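Local coordinates for protein methanogen homoaconitase large subunit (Methanocaldococcus jannaschii, PDB 4KP2) that forms the large subunit of homoaconitase, an iron-sulfur hydro-lyase that dehydrates (R)-homocitrate to cis-homoaconitate and hydrates this to homoisocitrate, at residues V393-T404 and M412-S423. Sequence-based numbering, arbitrary orientation.
Sequences VLAEGEICLSTT and MGHINSYIYLAS
Met412 runs extended along the sheet face that carries Cys400 and Ser402: its SD touches Cys400 SG, and its terminal CE reaches Ser402 CB and OG. Leu394, CG anti to the carbonyl carbon (chi1 -61°) and CD1 extended beyond it (chi2 178°), carries CD1 to Met412 CB at 3.7 Å and more loosely to Ile419 CG1. On the other face, Ile399 is wedged between two tyrosines, CG1 against Tyr418 CB and CG2 3.6 Å from Tyr420 CD1, while Leu401 crosses Tyr420 at about a right angle, CD1 against Tyr420 CB and Ala422 CB. Strands 399-402 and 418-421 run parallel, joined by alternating backbone bonds such as Cys400 N to Tyr418 O (2.8 Å). Ahead of the strands, Leu394 N bonds Met412 O at 2.6 Å, and Gly413 packs where any CB would collide with Leu394 O. At the polar edge, Glu396 CB makes a CH-pi contact over the centre of the His414 ring, 3.5 Å from the centroid, with the carboxylate stacked 14° from the ring plane. Glu396 OE2, approached from above its carboxylate plane, accepts a bond from Asn416 ND2 at 3.1 Å; the backbone Asn416 N donates to His414 ND1 in the ring plane, which, with the stack, restrains the ring's rotation. Replacing His414 by an alanine would probably leave Asn416 N without its ND1 acceptor and the Glu396 chain without the surface it stacks on. Glu396 N hydrogen-bonds Glu94 OE2 of the second large subunit. The strands end a five-stranded parallel sheet, order 3-2-1-4-5, in an aconitase-family alpha-beta-alpha sandwich; just beyond strand 399-402, Thr404's side chain lies about 4 Å from that of Cys386, a predicted [4Fe-4S] ligand.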
ATOM      1  N   VAL A 393      -1.330  -9.402   6.598  1.00 58.55           N
ATOM      2  CA  VAL A 393      -1.833 -10.413   7.524  1.00 58.10           C
ATOM      3  C   VAL A 393      -1.112 -11.754   7.385  1.00 58.42           C
ATOM      4  O   VAL A 393      -0.865 -12.229   6.277  1.00 54.29           O
ATOM      5  CB  VAL A 393      -3.354 -10.612   7.343  1.00 53.14           C
ATOM      6  CG1 VAL A 393      -3.872 -11.707   8.260  1.00 60.16           C
ATOM      7  CG2 VAL A 393      -4.085  -9.307   7.604  1.00 50.86           C
ATOM      8  N   LEU A 394      -0.773 -12.354   8.523  1.00 59.74           N
ATOM      9  CA  LEU A 394      -0.093 -13.643   8.550  1.00 60.45           C
ATOM     10  C   LEU A 394      -1.076 -14.807   8.523  1.00 64.58           C
ATOM     11  O   LEU A 394      -2.208 -14.689   8.990  1.00 65.15           O
ATOM     12  CB  LEU A 394       0.778 -13.757   9.800  1.00 52.05           C
ATOM     13  CG  LEU A 394       1.896 -12.733   9.967  1.00 50.80           C
ATOM     14  CD1 LEU A 394       2.619 -12.976  11.279  1.00 56.61           C
ATOM     15  CD2 LEU A 394       2.857 -12.811   8.797  1.00 55.18           C
ATOM     16  N   ALA A 395      -0.629 -15.934   7.980  1.00 64.51           N
ATOM     17  CA  ALA A 395      -1.430 -17.150   7.970  1.00 61.37           C
ATOM     18  C   ALA A 395      -0.984 -18.069   9.099  1.00 65.75           C
ATOM     19  O   ALA A 395      -0.100 -17.722   9.883  1.00 62.79           O
ATOM     20  CB  ALA A 395      -1.308 -17.855   6.631  1.00 57.40           C
ATOM     21  N   GLU A 396      -1.596 -19.246   9.175  1.00 66.13           N
ATOM     22  CA  GLU A 396      -1.283 -20.199  10.232  1.00 67.04           C
ATOM     23  C   GLU A 396       0.105 -20.805  10.055  1.00 61.95           C
ATOM     24  O   GLU A 396       0.411 -21.388   9.015  1.00 63.86           O
ATOM     25  CB  GLU A 396      -2.336 -21.306  10.288  1.00 70.31           C
ATOM     26  CG  GLU A 396      -2.133 -22.281  11.433  1.00 69.52           C
ATOM     27  CD  GLU A 396      -3.255 -23.291  11.545  1.00 76.18           C
ATOM     28  OE1 GLU A 396      -4.122 -23.320  10.647  1.00 74.40           O
ATOM     29  OE2 GLU A 396      -3.269 -24.052  12.534  1.00 81.03           O
ATOM     30  N   GLY A 397       0.940 -20.662  11.080  1.00 63.39           N
ATOM     31  CA  GLY A 397       2.285 -21.206  11.054  1.00 57.82           C
ATOM     32  C   GLY A 397       3.270 -20.291  10.356  1.00 58.81           C
ATOM     33  O   GLY A 397       4.431 -20.648  10.159  1.00 59.33           O
ATOM     34  N   GLU A 398       2.805 -19.104   9.982  1.00 56.59           N
ATOM     35  CA  GLU A 398       3.641 -18.146   9.271  1.00 55.64           C
ATOM     36  C   GLU A 398       4.374 -17.227  10.245  1.00 55.91           C
ATOM     37  O   GLU A 398       3.786 -16.732  11.209  1.00 56.74           O
ATOM     38  CB  GLU A 398       2.795 -17.335   8.290  1.00 61.40           C
ATOM     39  CG  GLU A 398       3.600 -16.494   7.320  1.00 63.64           C
ATOM     40  CD  GLU A 398       2.794 -16.085   6.105  1.00 72.42           C
ATOM     41  OE1 GLU A 398       1.583 -16.386   6.064  1.00 66.73           O
ATOM     42  OE2 GLU A 398       3.375 -15.468   5.187  1.00 73.55           O
ATOM     43  N   ILE A 399       5.659 -17.002   9.987  1.00 51.93           N
ATOM     44  CA  ILE A 399       6.498 -16.212  10.881  1.00 59.06           C
ATOM     45  C   ILE A 399       6.874 -14.865  10.268  1.00 55.66           C
ATOM     46  O   ILE A 399       7.259 -14.787   9.101  1.00 53.22           O
ATOM     47  CB  ILE A 399       7.784 -16.980  11.254  1.00 54.88           C
ATOM     48  CG1 ILE A 399       7.438 -18.273  11.992  1.00 53.90           C
ATOM     49  CG2 ILE A 399       8.702 -16.119  12.105  1.00 53.77           C
ATOM     50  CD1 ILE A 399       8.646 -19.044  12.471  1.00 45.17           C
ATOM     51  N   CYS A 400       6.759 -13.805  11.063  1.00 52.78           N
ATOM     52  CA  CYS A 400       7.106 -12.464  10.608  1.00 51.97           C
ATOM     53  C   CYS A 400       8.136 -11.787  11.507  1.00 55.57           C
ATOM     54  O   CYS A 400       8.017 -11.805  12.730  1.00 55.34           O
ATOM     55  CB  CYS A 400       5.855 -11.589  10.511  1.00 53.41           C
ATOM     56  SG  CYS A 400       6.191  -9.847  10.160  1.00 49.78           S
ATOM     57  N   LEU A 401       9.150 -11.193  10.885  1.00 52.64           N
ATOM     58  CA  LEU A 401      10.129 -10.391  11.607  1.00 44.27           C
ATOM     59  C   LEU A 401       9.814  -8.916  11.399  1.00 52.50           C
ATOM     60  O   LEU A 401       9.943  -8.397  10.291  1.00 54.65           O
ATOM     61  CB  LEU A 401      11.545 -10.698  11.123  1.00 47.58           C
ATOM     62  CG  LEU A 401      12.655  -9.876  11.780  1.00 55.63           C
ATOM     63  CD1 LEU A 401      12.717 -10.153  13.272  1.00 50.08           C
ATOM     64  CD2 LEU A 401      13.995 -10.159  11.130  1.00 50.08           C
ATOM     65  N   SER A 402       9.402  -8.243  12.468  1.00 54.39           N
ATOM     66  CA  SER A 402       8.939  -6.865  12.358  1.00 54.97           C
ATOM     67  C   SER A 402       9.781  -5.879  13.162  1.00 51.01           C
ATOM     68  O   SER A 402      10.487  -6.260  14.096  1.00 46.38           O
ATOM     69  CB  SER A 402       7.475  -6.764  12.789  1.00 45.61           C
ATOM     70  OG  SER A 402       7.016  -5.428  12.711  1.00 46.23           O
ATOM     71  N   THR A 403       9.699  -4.608  12.784  1.00 49.02           N
ATOM     72  CA  THR A 403      10.369  -3.539  13.513  1.00 46.49           C
ATOM     73  C   THR A 403       9.369  -2.821  14.411  1.00 47.40           C
ATOM     74  O   THR A 403       9.651  -1.744  14.932  1.00 52.97           O
ATOM     75  CB  THR A 403      11.017  -2.518  12.563  1.00 45.78           C
ATOM     76  OG1 THR A 403      10.007  -1.920  11.741  1.00 51.56           O
ATOM     77  CG2 THR A 403      12.052  -3.194  11.680  1.00 41.28           C
ATOM     78  N   THR A 404       8.199  -3.430  14.582  1.00 53.06           N
ATOM     79  CA  THR A 404       7.157  -2.877  15.440  1.00 54.69           C
ATOM     80  C   THR A 404       7.472  -3.086  16.917  1.00 54.19           C
ATOM     81  O   THR A 404       8.585  -3.465  17.281  1.00 51.92           O
ATOM     82  CB  THR A 404       5.779  -3.496  15.133  1.00 53.77           C
ATOM     83  OG1 THR A 404       5.892  -4.923  15.085  1.00 51.62           O
ATOM     84  CG2 THR A 404       5.250  -2.990  13.801  1.00 47.17           C
ATOM     85  N   MET A 412      -0.732 -10.251  14.157  1.00 55.68           N
ATOM     86  CA  MET A 412      -0.730  -9.927  12.734  1.00 57.93           C
ATOM     87  C   MET A 412      -1.595 -10.872  11.905  1.00 57.10           C
ATOM     88  O   MET A 412      -1.419 -10.974  10.691  1.00 56.60           O
ATOM     89  CB  MET A 412       0.697  -9.913  12.182  1.00 55.84           C
ATOM     90  CG  MET A 412       1.513  -8.709  12.601  1.00 57.46           C
ATOM     91  SD  MET A 412       3.107  -8.640  11.761  1.00 57.89           S
ATOM     92  CE  MET A 412       3.769  -7.117  12.426  1.00 49.51           C
ATOM     93  N   GLY A 413      -2.523 -11.564  12.556  1.00 55.18           N
ATOM     94  CA  GLY A 413      -3.439 -12.430  11.840  1.00 52.05           C
ATOM     95  C   GLY A 413      -3.852 -13.677  12.594  1.00 58.36           C
ATOM     96  O   GLY A 413      -4.491 -13.598  13.644  1.00 53.23           O
ATOM     97  N   HIS A 414      -3.487 -14.834  12.048  1.00 62.74           N
ATOM     98  CA  HIS A 414      -3.877 -16.119  12.614  1.00 56.05           C
ATOM     99  C   HIS A 414      -3.336 -16.283  14.028  1.00 59.35           C
ATOM    100  O   HIS A 414      -2.238 -15.822  14.338  1.00 64.50           O
ATOM    101  CB  HIS A 414      -3.379 -17.259  11.725  1.00 60.50           C
ATOM    102  CG  HIS A 414      -4.148 -18.532  11.885  1.00 63.44           C
ATOM    103  ND1 HIS A 414      -3.978 -19.377  12.960  1.00 70.16           N
ATOM    104  CD2 HIS A 414      -5.088 -19.109  11.099  1.00 60.67           C
ATOM    105  CE1 HIS A 414      -4.782 -20.417  12.833  1.00 66.28           C
ATOM    106  NE2 HIS A 414      -5.466 -20.279  11.712  1.00 65.17           N
ATOM    107  N   ILE A 415      -4.114 -16.943  14.880  1.00 60.84           N
ATOM    108  CA  ILE A 415      -3.745 -17.124  16.280  1.00 61.91           C
ATOM    109  C   ILE A 415      -2.525 -18.035  16.433  1.00 64.94           C
ATOM    110  O   ILE A 415      -1.844 -18.013  17.458  1.00 60.70           O
ATOM    111  CB  ILE A 415      -4.932 -17.677  17.105  1.00 61.25           C
ATOM    112  CG1 ILE A 415      -4.692 -17.480  18.604  1.00 54.25           C
ATOM    113  CG2 ILE A 415      -5.193 -19.139  16.767  1.00 59.31           C
ATOM    114  CD1 ILE A 415      -4.525 -16.035  19.006  1.00 56.67           C
ATOM    115  N   ASN A 416      -2.243 -18.824  15.402  1.00 61.85           N
ATOM    116  CA  ASN A 416      -1.101 -19.729  15.425  1.00 58.40           C
ATOM    117  C   ASN A 416       0.070 -19.199  14.604  1.00 62.98           C
ATOM    118  O   ASN A 416       0.939 -19.962  14.183  1.00 58.75           O
ATOM    119  CB  ASN A 416      -1.507 -21.121  14.941  1.00 63.02           C
ATOM    120  CG  ASN A 416      -2.576 -21.751  15.812  1.00 60.15           C
ATOM    121  OD1 ASN A 416      -2.629 -21.513  17.019  1.00 51.94           O
ATOM    122  ND2 ASN A 416      -3.434 -22.560  15.203  1.00 62.70           N
ATOM    123  N   SER A 417       0.082 -17.890  14.380  1.00 58.93           N
ATOM    124  CA  SER A 417       1.175 -17.245  13.662  1.00 56.18           C
ATOM    125  C   SER A 417       2.228 -16.742  14.644  1.00 53.00           C
ATOM    126  O   SER A 417       1.978 -16.663  15.847  1.00 51.31           O
ATOM    127  CB  SER A 417       0.651 -16.091  12.807  1.00 53.40           C
ATOM    128  OG  SER A 417      -0.059 -15.151  13.595  1.00 56.97           O
ATOM    129  N   TYR A 418       3.405 -16.401  14.129  1.00 49.77           N
ATOM    130  CA  TYR A 418       4.517 -16.005  14.985  1.00 46.94           C
ATOM    131  C   TYR A 418       5.140 -14.682  14.556  1.00 52.80           C
ATOM    132  O   TYR A 418       5.235 -14.384  13.365  1.00 56.36           O
ATOM    133  CB  TYR A 418       5.581 -17.102  15.014  1.00 52.93           C
ATOM    134  CG  TYR A 418       5.045 -18.451  15.434  1.00 62.02           C
ATOM    135  CD1 TYR A 418       4.981 -18.808  16.775  1.00 55.93           C
ATOM    136  CD2 TYR A 418       4.597 -19.368  14.491  1.00 65.37           C
ATOM    137  CE1 TYR A 418       4.491 -20.041  17.163  1.00 64.13           C
ATOM    138  CE2 TYR A 418       4.106 -20.601  14.868  1.00 63.33           C
ATOM    139  CZ  TYR A 418       4.055 -20.932  16.205  1.00 64.66           C
ATOM    140  OH  TYR A 418       3.565 -22.161  16.583  1.00 60.46           O
ATOM    141  N   ILE A 419       5.566 -13.897  15.541  1.00 53.61           N
ATOM    142  CA  ILE A 419       6.170 -12.593  15.291  1.00 50.63           C
ATOM    143  C   ILE A 419       7.500 -12.462  16.026  1.00 48.70           C
ATOM    144  O   ILE A 419       7.624 -12.874  17.177  1.00 48.00           O
ATOM    145  CB  ILE A 419       5.238 -11.449  15.742  1.00 56.34           C
ATOM    146  CG1 ILE A 419       3.871 -11.573  15.070  1.00 55.35           C
ATOM    147  CG2 ILE A 419       5.857 -10.089  15.441  1.00 49.77           C
ATOM    148  CD1 ILE A 419       2.894 -10.502  15.488  1.00 42.85           C
ATOM    149  N   TYR A 420       8.495 -11.894  15.353  1.00 52.45           N
ATOM    150  CA  TYR A 420       9.776 -11.598  15.983  1.00 45.33           C
ATOM    151  C   TYR A 420      10.089 -10.113  15.834  1.00 48.59           C
ATOM    152  O   TYR A 420       9.854  -9.524  14.778  1.00 47.17           O
ATOM    153  CB  TYR A 420      10.894 -12.437  15.362  1.00 52.16           C
ATOM    154  CG  TYR A 420      10.862 -13.901  15.736  1.00 49.82           C
ATOM    155  CD1 TYR A 420       9.942 -14.766  15.161  1.00 51.11           C
ATOM    156  CD2 TYR A 420      11.764 -14.422  16.656  1.00 49.17           C
ATOM    157  CE1 TYR A 420       9.913 -16.107  15.496  1.00 52.85           C
ATOM    158  CE2 TYR A 420      11.743 -15.762  16.997  1.00 48.67           C
ATOM    159  CZ  TYR A 420      10.814 -16.600  16.414  1.00 49.08           C
ATOM    160  OH  TYR A 420      10.785 -17.934  16.747  1.00 45.25           O
ATOM    161  N   LEU A 421      10.616  -9.510  16.894  1.00 50.73           N
ATOM    162  CA  LEU A 421      10.930  -8.084  16.884  1.00 46.14           C
ATOM    163  C   LEU A 421      12.434  -7.850  16.809  1.00 48.60           C
ATOM    164  O   LEU A 421      13.201  -8.472  17.542  1.00 53.69           O
ATOM    165  CB  LEU A 421      10.362  -7.403  18.129  1.00 48.89           C
ATOM    166  CG  LEU A 421       8.851  -7.501  18.334  1.00 49.45           C
ATOM    167  CD1 LEU A 421       8.448  -6.830  19.636  1.00 55.56           C
ATOM    168  CD2 LEU A 421       8.116  -6.881  17.158  1.00 55.61           C
ATOM    169  N   ALA A 422      12.849  -6.945  15.928  1.00 44.80           N
ATOM    170  CA  ALA A 422      14.266  -6.642  15.756  1.00 44.84           C
ATOM    171  C   ALA A 422      14.489  -5.256  15.157  1.00 42.84           C
ATOM    172  O   ALA A 422      13.549  -4.477  14.992  1.00 38.05           O
ATOM    173  CB  ALA A 422      14.935  -7.705  14.896  1.00 44.81           C
ATOM    174  N   SER A 423      15.744  -4.961  14.838  1.00 40.73           N
ATOM    175  CA  SER A 423      16.115  -3.677  14.256  1.00 43.01           C
ATOM    176  C   SER A 423      15.969  -3.726  12.738  1.00 50.46           C
ATOM    177  O   SER A 423      15.974  -4.810  12.154  1.00 53.38           O
ATOM    178  CB  SER A 423      17.556  -3.325  14.634  1.00 49.14           C
ATOM    179  OG  SER A 423      18.475  -4.230  14.049  1.00 51.23           O
TER